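Local coordinates for protein glycoside Hydrolase (Bacteroides uniformis, PDB 5T99) that probably hydrolyses galactosidic linkages in agarose-derived sugars as a glycoside hydrolase family 2 enzyme, and binds the galactose mimic d-galacto-isofagomine, at residues V312-D317 against E331-I336; V366-A371 against V409-I414; E420-K425 against F451-A456; I714-D719 against S731-R736. One frame throughout, in Å; residues are numbered along the deposited sequence.

Interaction 1: V312-D317 against E331-I336. With EDO (1,2-ethanediol), chain Q.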
# COMPACT_ATOMS: atom_id res chain seq x y z
N VAL A 312 -5.75 8.00 -2.74
CA VAL A 312 -4.56 8.31 -1.97
C VAL A 312 -3.34 7.64 -2.59
O VAL A 312 -3.43 6.55 -3.17
CB VAL A 312 -4.69 7.91 -0.48
CG1 VAL A 312 -5.95 8.52 0.12
CG2 VAL A 312 -4.71 6.40 -0.30
N CYS A 313 -2.20 8.33 -2.50
CA CYS A 313 -0.92 7.73 -2.76
C CYS A 313 -0.45 7.14 -1.46
O CYS A 313 -0.68 7.72 -0.40
CB CYS A 313 0.10 8.76 -3.25
SG CYS A 313 -0.39 9.55 -4.79
N LEU A 314 0.22 5.99 -1.54
CA LEU A 314 0.81 5.34 -0.37
C LEU A 314 2.18 4.81 -0.75
O LEU A 314 2.33 4.20 -1.82
CB LEU A 314 -0.06 4.16 0.09
CG LEU A 314 -1.41 4.43 0.74
CD1 LEU A 314 -2.16 3.13 0.98
CD2 LEU A 314 -1.24 5.17 2.05
N HIS A 315 3.17 5.03 0.12
CA HIS A 315 4.44 4.34 0.01
C HIS A 315 4.35 3.00 0.70
O HIS A 315 3.47 2.78 1.52
CB HIS A 315 5.62 5.17 0.53
CG HIS A 315 6.19 6.10 -0.49
ND1 HIS A 315 6.71 5.65 -1.69
CD2 HIS A 315 6.31 7.45 -0.51
CE1 HIS A 315 7.12 6.69 -2.40
NE2 HIS A 315 6.89 7.79 -1.71
N HIS A 316 5.26 2.11 0.32
CA HIS A 316 5.17 0.70 0.68
C HIS A 316 5.49 0.37 2.12
O HIS A 316 5.06 -0.68 2.60
CB HIS A 316 6.02 -0.16 -0.25
CG HIS A 316 7.49 -0.01 -0.06
ND1 HIS A 316 8.19 1.11 -0.47
CD2 HIS A 316 8.41 -0.85 0.47
CE1 HIS A 316 9.47 0.95 -0.19
NE2 HIS A 316 9.63 -0.23 0.38
N ASP A 317 6.23 1.24 2.83
CA ASP A 317 6.52 0.96 4.25
C ASP A 317 5.23 0.95 5.08
O ASP A 317 4.18 1.48 4.65
CB ASP A 317 7.57 1.92 4.83
CG ASP A 317 7.03 3.31 5.13
OD1 ASP A 317 6.18 3.46 6.03
OD2 ASP A 317 7.52 4.29 4.50
N GLU A 331 -3.64 -4.46 5.66
CA GLU A 331 -5.09 -4.50 5.83
C GLU A 331 -5.58 -3.32 6.69
O GLU A 331 -6.50 -2.61 6.31
CB GLU A 331 -5.54 -5.82 6.45
CG GLU A 331 -7.05 -6.02 6.43
CD GLU A 331 -7.50 -7.27 7.18
OE1 GLU A 331 -6.97 -7.56 8.28
OE2 GLU A 331 -8.42 -7.93 6.67
N ARG A 332 -4.94 -3.13 7.84
CA ARG A 332 -5.25 -2.02 8.74
C ARG A 332 -5.13 -0.67 8.03
O ARG A 332 -6.05 0.16 8.09
CB ARG A 332 -4.32 -2.05 9.95
CG ARG A 332 -4.46 -0.88 10.90
CD ARG A 332 -3.60 -1.12 12.12
NE ARG A 332 -3.58 0.03 13.02
CZ ARG A 332 -2.68 1.02 13.00
NH1 ARG A 332 -1.69 1.06 12.10
NH2 ARG A 332 -2.77 1.98 13.91
N LYS A 333 -4.01 -0.46 7.35
CA LYS A 333 -3.79 0.76 6.56
C LYS A 333 -4.92 0.99 5.56
O LYS A 333 -5.48 2.07 5.50
CB LYS A 333 -2.43 0.69 5.85
CG LYS A 333 -2.05 1.96 5.12
CD LYS A 333 -0.56 2.06 4.87
CE LYS A 333 -0.05 0.96 3.96
NZ LYS A 333 1.43 1.06 3.79
N LEU A 334 -5.29 -0.03 4.80
CA LEU A 334 -6.37 0.09 3.82
C LEU A 334 -7.74 0.30 4.48
O LEU A 334 -8.55 1.10 3.97
CB LEU A 334 -6.38 -1.12 2.88
CG LEU A 334 -5.13 -1.22 1.99
CD1 LEU A 334 -5.13 -2.51 1.20
CD2 LEU A 334 -5.04 -0.04 1.03
N GLN A 335 -7.99 -0.39 5.60
CA GLN A 335 -9.24 -0.21 6.36
C GLN A 335 -9.42 1.23 6.86
O GLN A 335 -10.51 1.81 6.76
CB GLN A 335 -9.28 -1.15 7.55
CG GLN A 335 -9.57 -2.59 7.20
CD GLN A 335 -9.44 -3.52 8.39
OE1 GLN A 335 -8.75 -3.21 9.37
NE2 GLN A 335 -10.11 -4.67 8.32
N ILE A 336 -8.33 1.79 7.39
CA ILE A 336 -8.34 3.18 7.87
C ILE A 336 -8.60 4.13 6.70
O ILE A 336 -9.44 5.02 6.80
CB ILE A 336 -7.07 3.51 8.69
CG1 ILE A 336 -7.14 2.80 10.05
CG2 ILE A 336 -6.89 5.01 8.89
CD1 ILE A 336 -5.82 2.71 10.79
C1 EDO Q . 1.60 -0.13 -1.28
O1 EDO Q . 2.99 -0.27 -1.56
C2 EDO Q . 1.13 1.27 -1.63
O2 EDO Q . 1.63 1.68 -2.91
O HOH W 1 2.30 3.77 3.59
O HOH W 2 2.20 -1.10 2.20

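Interaction 2: V366-A371 against V409-I414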
# COMPACT_ATOMS: atom_id res chain seq x y z
N VAL A 366 -9.92 0.39 -6.23
CA VAL A 366 -9.32 0.42 -7.56
C VAL A 366 -7.90 0.95 -7.44
O VAL A 366 -7.63 1.79 -6.58
CB VAL A 366 -10.17 1.17 -8.61
CG1 VAL A 366 -11.46 0.39 -8.84
CG2 VAL A 366 -10.48 2.61 -8.23
N VAL A 367 -6.99 0.43 -8.26
CA VAL A 367 -5.57 0.68 -8.14
C VAL A 367 -4.91 1.14 -9.45
O VAL A 367 -5.12 0.55 -10.51
CB VAL A 367 -4.84 -0.57 -7.62
CG1 VAL A 367 -3.34 -0.33 -7.54
CG2 VAL A 367 -5.39 -0.98 -6.26
N LEU A 368 -4.09 2.20 -9.33
CA LEU A 368 -3.15 2.61 -10.36
C LEU A 368 -1.79 2.02 -10.00
O LEU A 368 -1.17 2.42 -9.02
CB LEU A 368 -3.06 4.13 -10.43
CG LEU A 368 -4.21 4.87 -11.11
CD1 LEU A 368 -5.55 4.49 -10.51
CD2 LEU A 368 -4.00 6.38 -11.06
N ASP A 369 -1.35 1.05 -10.80
CA ASP A 369 -0.19 0.22 -10.50
C ASP A 369 1.00 0.85 -11.23
O ASP A 369 1.06 0.81 -12.48
CB ASP A 369 -0.50 -1.19 -11.01
CG ASP A 369 0.35 -2.27 -10.39
OD1 ASP A 369 1.33 -1.99 -9.67
OD2 ASP A 369 0.01 -3.46 -10.66
N GLU A 370 1.92 1.47 -10.48
CA GLU A 370 2.95 2.36 -11.04
C GLU A 370 4.33 1.70 -11.08
O GLU A 370 4.78 1.12 -10.10
CB GLU A 370 3.01 3.67 -10.25
CG GLU A 370 3.90 4.74 -10.89
CD GLU A 370 3.58 6.14 -10.39
OE1 GLU A 370 4.03 6.51 -9.28
OE2 GLU A 370 2.88 6.87 -11.13
N ALA A 371 5.02 1.81 -12.21
CA ALA A 371 6.24 1.06 -12.44
C ALA A 371 7.52 1.75 -11.95
O ALA A 371 8.35 1.10 -11.32
CB ALA A 371 6.38 0.74 -13.93
N VAL A 409 -6.74 -3.61 -10.05
CA VAL A 409 -5.88 -2.77 -10.91
C VAL A 409 -6.67 -2.27 -12.12
O VAL A 409 -7.25 -3.07 -12.85
CB VAL A 409 -4.62 -3.53 -11.40
CG1 VAL A 409 -3.79 -2.65 -12.32
CG2 VAL A 409 -3.79 -3.97 -10.20
N ILE A 410 -6.71 -0.95 -12.29
CA ILE A 410 -7.44 -0.35 -13.41
C ILE A 410 -6.57 0.45 -14.37
O ILE A 410 -7.04 0.74 -15.47
CB ILE A 410 -8.63 0.53 -12.95
CG1 ILE A 410 -8.18 1.65 -11.98
CG2 ILE A 410 -9.68 -0.36 -12.29
CD1 ILE A 410 -9.22 2.73 -11.76
N MET A 411 -5.36 0.82 -13.98
CA MET A 411 -4.43 1.49 -14.88
C MET A 411 -2.99 1.02 -14.66
O MET A 411 -2.64 0.59 -13.57
CB MET A 411 -4.48 3.00 -14.67
CG MET A 411 -5.86 3.64 -14.70
SD MET A 411 -5.66 5.44 -14.80
CE MET A 411 -7.27 6.03 -14.29
N TRP A 412 -2.18 1.10 -15.71
CA TRP A 412 -0.74 0.93 -15.62
C TRP A 412 -0.09 2.31 -15.71
O TRP A 412 -0.13 2.94 -16.77
CB TRP A 412 -0.22 0.04 -16.76
CG TRP A 412 -0.90 -1.28 -16.87
CD1 TRP A 412 -1.76 -1.67 -17.85
CD2 TRP A 412 -0.80 -2.38 -15.96
NE1 TRP A 412 -2.19 -2.94 -17.62
CE2 TRP A 412 -1.62 -3.41 -16.46
CE3 TRP A 412 -0.09 -2.59 -14.77
CZ2 TRP A 412 -1.75 -4.64 -15.82
CZ3 TRP A 412 -0.21 -3.82 -14.13
CH2 TRP A 412 -1.04 -4.83 -14.66
N SER A 413 0.47 2.80 -14.60
CA SER A 413 1.15 4.10 -14.61
C SER A 413 2.62 3.86 -14.95
O SER A 413 3.33 3.19 -14.20
CB SER A 413 1.00 4.81 -13.26
OG SER A 413 1.53 6.12 -13.30
N ILE A 414 3.06 4.41 -16.08
CA ILE A 414 4.42 4.16 -16.60
C ILE A 414 5.53 4.98 -15.94
O ILE A 414 6.72 4.68 -16.10
CB ILE A 414 4.52 4.35 -18.14
CG1 ILE A 414 3.99 5.72 -18.58
CG2 ILE A 414 3.79 3.23 -18.86
CD1 ILE A 414 4.38 6.11 -19.99

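Interaction 3: E420-K425 against F451-A456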
# COMPACT_ATOMS: atom_id res chain seq x y z
N GLU A 420 12.01 13.56 -18.52
CA GLU A 420 11.72 13.55 -19.95
C GLU A 420 10.53 14.44 -20.34
O GLU A 420 10.40 14.80 -21.51
CB GLU A 420 11.52 12.11 -20.47
CG GLU A 420 12.79 11.25 -20.55
CD GLU A 420 13.26 10.66 -19.21
OE1 GLU A 420 12.68 10.95 -18.13
OE2 GLU A 420 14.24 9.88 -19.23
N GLN A 421 9.68 14.82 -19.39
CA GLN A 421 8.66 15.85 -19.61
C GLN A 421 9.22 17.14 -20.26
O GLN A 421 8.54 17.76 -21.09
CB GLN A 421 7.99 16.25 -18.30
CG GLN A 421 7.07 15.22 -17.68
CD GLN A 421 6.68 15.63 -16.29
OE1 GLN A 421 5.61 16.20 -16.07
NE2 GLN A 421 7.58 15.41 -15.34
N SER A 422 10.43 17.54 -19.86
CA SER A 422 11.06 18.73 -20.44
C SER A 422 12.02 18.51 -21.65
O SER A 422 12.49 19.49 -22.20
CB SER A 422 11.74 19.58 -19.34
OG SER A 422 12.86 18.91 -18.79
N ASP A 423 12.31 17.25 -22.04
CA ASP A 423 12.99 16.96 -23.33
C ASP A 423 11.97 17.18 -24.44
O ASP A 423 11.18 16.29 -24.78
CB ASP A 423 13.58 15.53 -23.40
CG ASP A 423 14.40 15.24 -24.71
OD1 ASP A 423 14.40 16.04 -25.69
OD2 ASP A 423 15.06 14.18 -24.77
N LYS A 424 12.00 18.38 -25.00
CA LYS A 424 11.01 18.81 -25.99
C LYS A 424 10.95 17.93 -27.26
O LYS A 424 9.86 17.54 -27.68
CB LYS A 424 11.24 20.28 -26.34
CG LYS A 424 10.13 20.90 -27.18
CD LYS A 424 10.32 22.41 -27.31
CE LYS A 424 9.55 22.96 -28.51
NZ LYS A 424 9.34 24.43 -28.43
N LYS A 425 12.11 17.61 -27.82
CA LYS A 425 12.19 16.88 -29.09
C LYS A 425 11.85 15.40 -28.97
O LYS A 425 11.13 14.87 -29.81
CB LYS A 425 13.59 17.04 -29.75
CG LYS A 425 13.66 18.12 -30.83
CD LYS A 425 14.88 19.03 -30.72
CE LYS A 425 16.20 18.31 -31.03
NZ LYS A 425 17.37 19.24 -30.90
N PHE A 451 2.06 13.66 -14.33
CA PHE A 451 2.81 14.81 -14.87
C PHE A 451 2.82 16.01 -13.92
O PHE A 451 1.77 16.57 -13.61
CB PHE A 451 2.22 15.26 -16.20
CG PHE A 451 2.21 14.19 -17.26
CD1 PHE A 451 3.40 13.63 -17.70
CD2 PHE A 451 1.01 13.74 -17.82
CE1 PHE A 451 3.39 12.65 -18.69
CE2 PHE A 451 0.99 12.76 -18.80
CZ PHE A 451 2.19 12.21 -19.24
N ASN A 452 4.02 16.39 -13.47
CA ASN A 452 4.19 17.59 -12.62
C ASN A 452 4.60 18.86 -13.36
O ASN A 452 4.41 19.95 -12.83
CB ASN A 452 5.16 17.35 -11.47
CG ASN A 452 6.56 16.99 -11.92
OD1 ASN A 452 6.77 16.44 -13.00
ND2 ASN A 452 7.54 17.25 -11.04
N TYR A 453 5.16 18.74 -14.57
CA TYR A 453 5.48 19.95 -15.33
C TYR A 453 4.20 20.35 -16.07
O TYR A 453 3.38 19.49 -16.44
CB TYR A 453 6.64 19.73 -16.29
CG TYR A 453 8.00 19.37 -15.68
CD1 TYR A 453 8.17 19.07 -14.33
CD2 TYR A 453 9.13 19.29 -16.50
CE1 TYR A 453 9.41 18.73 -13.81
CE2 TYR A 453 10.37 18.94 -15.99
CZ TYR A 453 10.50 18.66 -14.64
OH TYR A 453 11.73 18.31 -14.12
N TYR A 454 4.01 21.65 -16.23
CA TYR A 454 2.91 22.19 -17.04
C TYR A 454 3.33 23.54 -17.66
O TYR A 454 3.80 24.41 -16.95
CB TYR A 454 1.64 22.37 -16.20
CG TYR A 454 0.49 22.86 -17.04
CD1 TYR A 454 -0.37 21.97 -17.68
CD2 TYR A 454 0.30 24.23 -17.25
CE1 TYR A 454 -1.40 22.43 -18.48
CE2 TYR A 454 -0.73 24.69 -18.05
CZ TYR A 454 -1.57 23.79 -18.66
OH TYR A 454 -2.60 24.27 -19.45
N PRO A 455 3.14 23.74 -18.97
CA PRO A 455 2.43 22.82 -19.89
C PRO A 455 3.30 21.75 -20.61
O PRO A 455 2.78 21.02 -21.44
CB PRO A 455 1.83 23.79 -20.92
CG PRO A 455 2.84 24.89 -21.00
CD PRO A 455 3.36 25.06 -19.59
N ALA A 456 4.59 21.65 -20.27
CA ALA A 456 5.58 20.88 -21.05
C ALA A 456 5.09 19.56 -21.68
O ALA A 456 4.96 19.49 -22.89
CB ALA A 456 6.86 20.66 -20.25

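Interaction 4: I714-D719 against S731-R736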
# COMPACT_ATOMS: atom_id res chain seq x y z
N ILE A 714 -2.73 5.65 32.23
CA ILE A 714 -2.57 5.09 30.89
C ILE A 714 -3.81 4.24 30.56
O ILE A 714 -4.24 3.44 31.40
CB ILE A 714 -1.31 4.20 30.78
CG1 ILE A 714 -0.07 4.93 31.35
CG2 ILE A 714 -1.08 3.78 29.32
CD1 ILE A 714 1.14 4.03 31.55
N LYS A 715 -4.38 4.43 29.37
CA LYS A 715 -5.43 3.55 28.86
C LYS A 715 -4.90 2.83 27.63
O LYS A 715 -4.18 3.44 26.83
CB LYS A 715 -6.71 4.33 28.54
CG LYS A 715 -7.99 3.52 28.73
CD LYS A 715 -9.20 4.14 28.03
CE LYS A 715 -10.46 3.27 28.09
NZ LYS A 715 -11.35 3.57 29.26
N LEU A 716 -5.22 1.55 27.49
CA LEU A 716 -4.79 0.72 26.35
C LEU A 716 -6.00 0.29 25.55
O LEU A 716 -6.94 -0.26 26.12
CB LEU A 716 -4.02 -0.52 26.82
CG LEU A 716 -2.75 -0.28 27.62
CD1 LEU A 716 -2.21 -1.59 28.16
CD2 LEU A 716 -1.68 0.43 26.80
N ILE A 717 -5.98 0.52 24.24
CA ILE A 717 -7.09 0.14 23.35
C ILE A 717 -6.59 -0.70 22.15
O ILE A 717 -6.14 -0.14 21.15
CB ILE A 717 -7.90 1.37 22.87
CG1 ILE A 717 -8.23 2.27 24.06
CG2 ILE A 717 -9.18 0.93 22.16
CD1 ILE A 717 -9.15 3.43 23.73
N PRO A 718 -6.65 -2.04 22.27
CA PRO A 718 -6.34 -2.89 21.13
C PRO A 718 -7.38 -2.73 20.03
O PRO A 718 -8.58 -2.66 20.33
CB PRO A 718 -6.40 -4.31 21.71
CG PRO A 718 -6.32 -4.14 23.20
CD PRO A 718 -7.01 -2.84 23.46
N ASP A 719 -6.93 -2.66 18.78
CA ASP A 719 -7.87 -2.63 17.65
C ASP A 719 -8.55 -3.99 17.47
O ASP A 719 -9.71 -4.05 17.10
CB ASP A 719 -7.20 -2.13 16.35
CG ASP A 719 -6.11 -3.06 15.82
OD1 ASP A 719 -5.55 -3.90 16.57
OD2 ASP A 719 -5.78 -2.91 14.62
N SER A 731 -1.74 -7.19 16.85
CA SER A 731 -2.71 -6.29 17.46
C SER A 731 -2.05 -4.92 17.57
O SER A 731 -0.91 -4.82 18.02
CB SER A 731 -3.17 -6.77 18.84
OG SER A 731 -4.33 -6.03 19.26
N TYR A 732 -2.75 -3.89 17.13
CA TYR A 732 -2.33 -2.50 17.25
C TYR A 732 -3.04 -1.87 18.46
O TYR A 732 -4.24 -1.57 18.39
CB TYR A 732 -2.66 -1.70 15.98
CG TYR A 732 -1.69 -1.92 14.84
CD1 TYR A 732 -0.71 -0.97 14.54
CD2 TYR A 732 -1.76 -3.07 14.05
CE1 TYR A 732 0.17 -1.16 13.48
CE2 TYR A 732 -0.88 -3.27 13.00
CZ TYR A 732 0.08 -2.32 12.71
OH TYR A 732 0.94 -2.54 11.66
N ILE A 733 -2.29 -1.68 19.54
CA ILE A 733 -2.85 -1.18 20.80
C ILE A 733 -2.56 0.31 20.95
O ILE A 733 -1.42 0.70 21.20
CB ILE A 733 -2.32 -1.99 22.00
CG1 ILE A 733 -2.71 -3.47 21.85
CG2 ILE A 733 -2.86 -1.44 23.32
CD1 ILE A 733 -1.87 -4.44 22.67
N THR A 734 -3.59 1.14 20.76
CA THR A 734 -3.48 2.57 21.00
C THR A 734 -3.19 2.81 22.48
O THR A 734 -3.78 2.17 23.35
CB THR A 734 -4.79 3.32 20.64
OG1 THR A 734 -5.09 3.10 19.25
CG2 THR A 734 -4.65 4.83 20.90
N VAL A 735 -2.28 3.75 22.75
CA VAL A 735 -1.85 4.08 24.10
C VAL A 735 -2.18 5.54 24.35
O VAL A 735 -1.63 6.41 23.70
CB VAL A 735 -0.34 3.86 24.29
CG1 VAL A 735 0.07 4.15 25.74
CG2 VAL A 735 0.06 2.44 23.87
N ARG A 736 -3.08 5.79 25.30
CA ARG A 736 -3.56 7.13 25.63
C ARG A 736 -2.99 7.58 26.98
O ARG A 736 -2.89 6.77 27.90
CB ARG A 736 -5.09 7.14 25.71
CG ARG A 736 -5.77 7.04 24.35
CD ARG A 736 -7.24 6.70 24.51
NE ARG A 736 -7.97 7.67 25.34
CZ ARG A 736 -8.44 8.85 24.92
NH1 ARG A 736 -8.24 9.27 23.67
NH2 ARG A 736 -9.11 9.63 25.77
O HOH W 3 -5.56 0.78 18.15

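Interaction 1: V312-D317 against E331-I336
Lys333 reaches out of helix 327-339 to the backbone carbonyls just past strand 305-313, so the polar part of this contact centres on one ammonium group. Its chain leaves anti to the backbone N and bends once, at the third torsion (chi3 64°), which turns NZ in among the oxygens. NZ lies 2.9 Å from Asp317 O. Two waters extend its reach: one accepts from NZ at 2.9 Å and can donate to His315 O, while the other, 2.8 Å from NZ, donates to His316 O. Asn318 OD1 also accepts from NZ, so the buried charge is well provided with oxygen partners.

These are neighbouring elements of a beta-alpha-beta unit in the TIM barrel, the loop at the C-terminal end of the strand being tied back to the helix that follows it. His315, which faces away from the helix, stacks on Trp162.

The apolar part is slight. Leu314 points at the helix, and its CD1 touches Lys333 CE at 4.2 Å and Leu334 CD2 at 4.3 Å. Beyond, Leu334 packs on Ile345 and on helix 354-363. A 1,2-ethanediol, probably from the crystallisation liquor, donates from O2 to Leu314 O at 2.8 Å.

Interaction 2: V366-A371 against V409-I414
Glu370 and Ser413 meet because both turn their first side-chain bond the same way: CG of Glu370 (chi1 -171°) and OG of Ser413 (chi1 -174°) each stand anti to their own backbone N, on the same face of the sheet. Ser413 OG donates to Glu370 OE2 at 2.7 Å, meeting the anti lone pair of that oxygen, the one turned from OE1. OE2 also holds a salt bridge to Arg346, and OE1 takes a bond from His349, a residue of the galacto-isofagomine pocket.

Behind these groups run two parallel, adjacent strands of the TIM barrel, joined through helix 388-403. Asp369 N donates to Met411 O at 3.1 Å, and Ala371 N to Ser413 O at 3.0 Å. At the other end a beta bulge sets Val367 O against two donors, a straight bond from Ile410 N at 2.8 Å and a weak one from Met411 N. On the face shared with Glu370, Leu368 lies alongside Met411, CG to SD 4.0 Å. Asp369 and Trp412 point the other way, toward the helices, with Asp369 OD2 3.5 Å from Trp412 CZ3.

Putting an alanine at Glu370 would probably deprive Arg346 of this countercharge and Ser413 OG of this acceptor, and leave the His349 ring freer to turn. The geometry is consistent with a second shell to the pocket, in which Ser413 and Arg346 hold the carboxylate that probably steadies His349. The opposite face has a different chemistry: Asp369 lies close to Asp403, a proximity that would probably raise the pKa of one of them.

Interaction 3: E420-K425 against F451-A456
Gln421 lays its side-chain amide against three consecutive residues, Phe451, Asn452 and Tyr453. CG sits beside the backbone N (chi1 -71°) and the chain beyond it is extended, which carries the amide across the gap to the other loop. There NE2 donates to Asn452 OD1 at 2.7 Å; the acceptor lies in the plane of the Gln421 amide, and the two amides are nearly coplanar. Asn452 can present OD1 because its own CG is tucked between backbone N and carbonyl carbon (chi1 61°). NE2 has a second acceptor in Ile418 O. On the other branch, OE1 receives Tyr453 N at 3.0 Å, the donor standing above the carbonyl plane.

Both segments lie in the connections that follow successive barrel strands, 409-416 and 447-451, at their C-terminal ends, the end of a TIM barrel where the active site lies; Asn452 packs on Glu417 of the ligand pocket.

The amide also stacks on the Tyr453 ring, its plane 24° from the ring's and NE2 over one face toward the rim, 3.8 Å from CD1. Ser422 CB meets the same ring at its edge, 3.7 Å from CE2. Toward Phe451 the approach is edge-on: Gln421 OE1 lies near the ring plane, 3.5 Å from Phe451 CB. With an alanine in place of Gln421, Tyr453 N and Asn452 OD1 would probably lose these partners and the tyrosine ring would be freer to shift. Nearer the backbone, Ala456 CB packs 3.5 Å from Gln421 O, an oxygen hydrogen-bonded by Asn460 ND2.

Interaction 4: I714-D719 against S731-R736
Lys715 and Arg736 form the first hydrogen-bonded pair of an antiparallel ladder, Lys715 N to Arg736 O at 3.1 Å and Arg736 N to Lys715 O at 3.0 Å. Two residues on, Ile717 and Thr734 repeat the exchange, but Thr734 N comes to Ile717 O from above the carbonyl plane, the bond bent to 141° at the hydrogen. Strand 713-718 is the outermost of its sheet. Pro718 has no N-H to give, and fits here because it falls at a non-hydrogen-bonded pair with Ile733.

The ladder closes on a side chain. Asp719 N donates to Tyr732 O at 2.9 Å, and Tyr732 N donates to Asp719 OD1, a side-chain oxygen, rather than to a backbone carbonyl. CG of Asp719 is turned between N and the carbonyl carbon (chi1 65°), which swings OD1 over to that N-H. A water bridges Ile717 O and Tyr732 O and lies 2.6 Å from Thr734 OG1.

Leu716, Pro718, Ile733 and Val735 share the inner face of a beta sandwich. Leu716 CB meets Ile733 CG2 at 3.8 Å, and its CD2 lies alongside Val735 CG2. Pro718 and Leu716 go on to touch strand 814-821 of the second sheet. On the outer face Ile717 CD1 covers Arg736 CD at 3.9 Å, while the guanidinium pairs with Glu738.

Asp719 therefore does double duty: one carboxylate oxygen finishes the strand pairing and the other makes a salt bridge to Arg328, so that the charge which ends this ladder also ties the C-terminal domain to the barrel.

Overall arrangement
Interactions 1, 2 and 3 all belong to the TIM barrel. The bound d-galacto-isofagomine lies about 5 Å from the side chain of His315 in interaction 1, 6 Å from that of Asn452 in interaction 3 and 8 Å from that of Glu370 in interaction 2. The centres of interactions 1 and 2 are about 15 Å apart, and both reach the same sheet; the centre of interaction 3 is about 21 Å from that of interaction 2. Interaction 4 is in another domain, its centre about 48 Å from that of interaction 3, yet it touches interaction 1: Arg332, on the helix that carries Lys333, makes a cation-pi contact with Tyr732, and its CD lies 3.8 Å from Asp719 OD2.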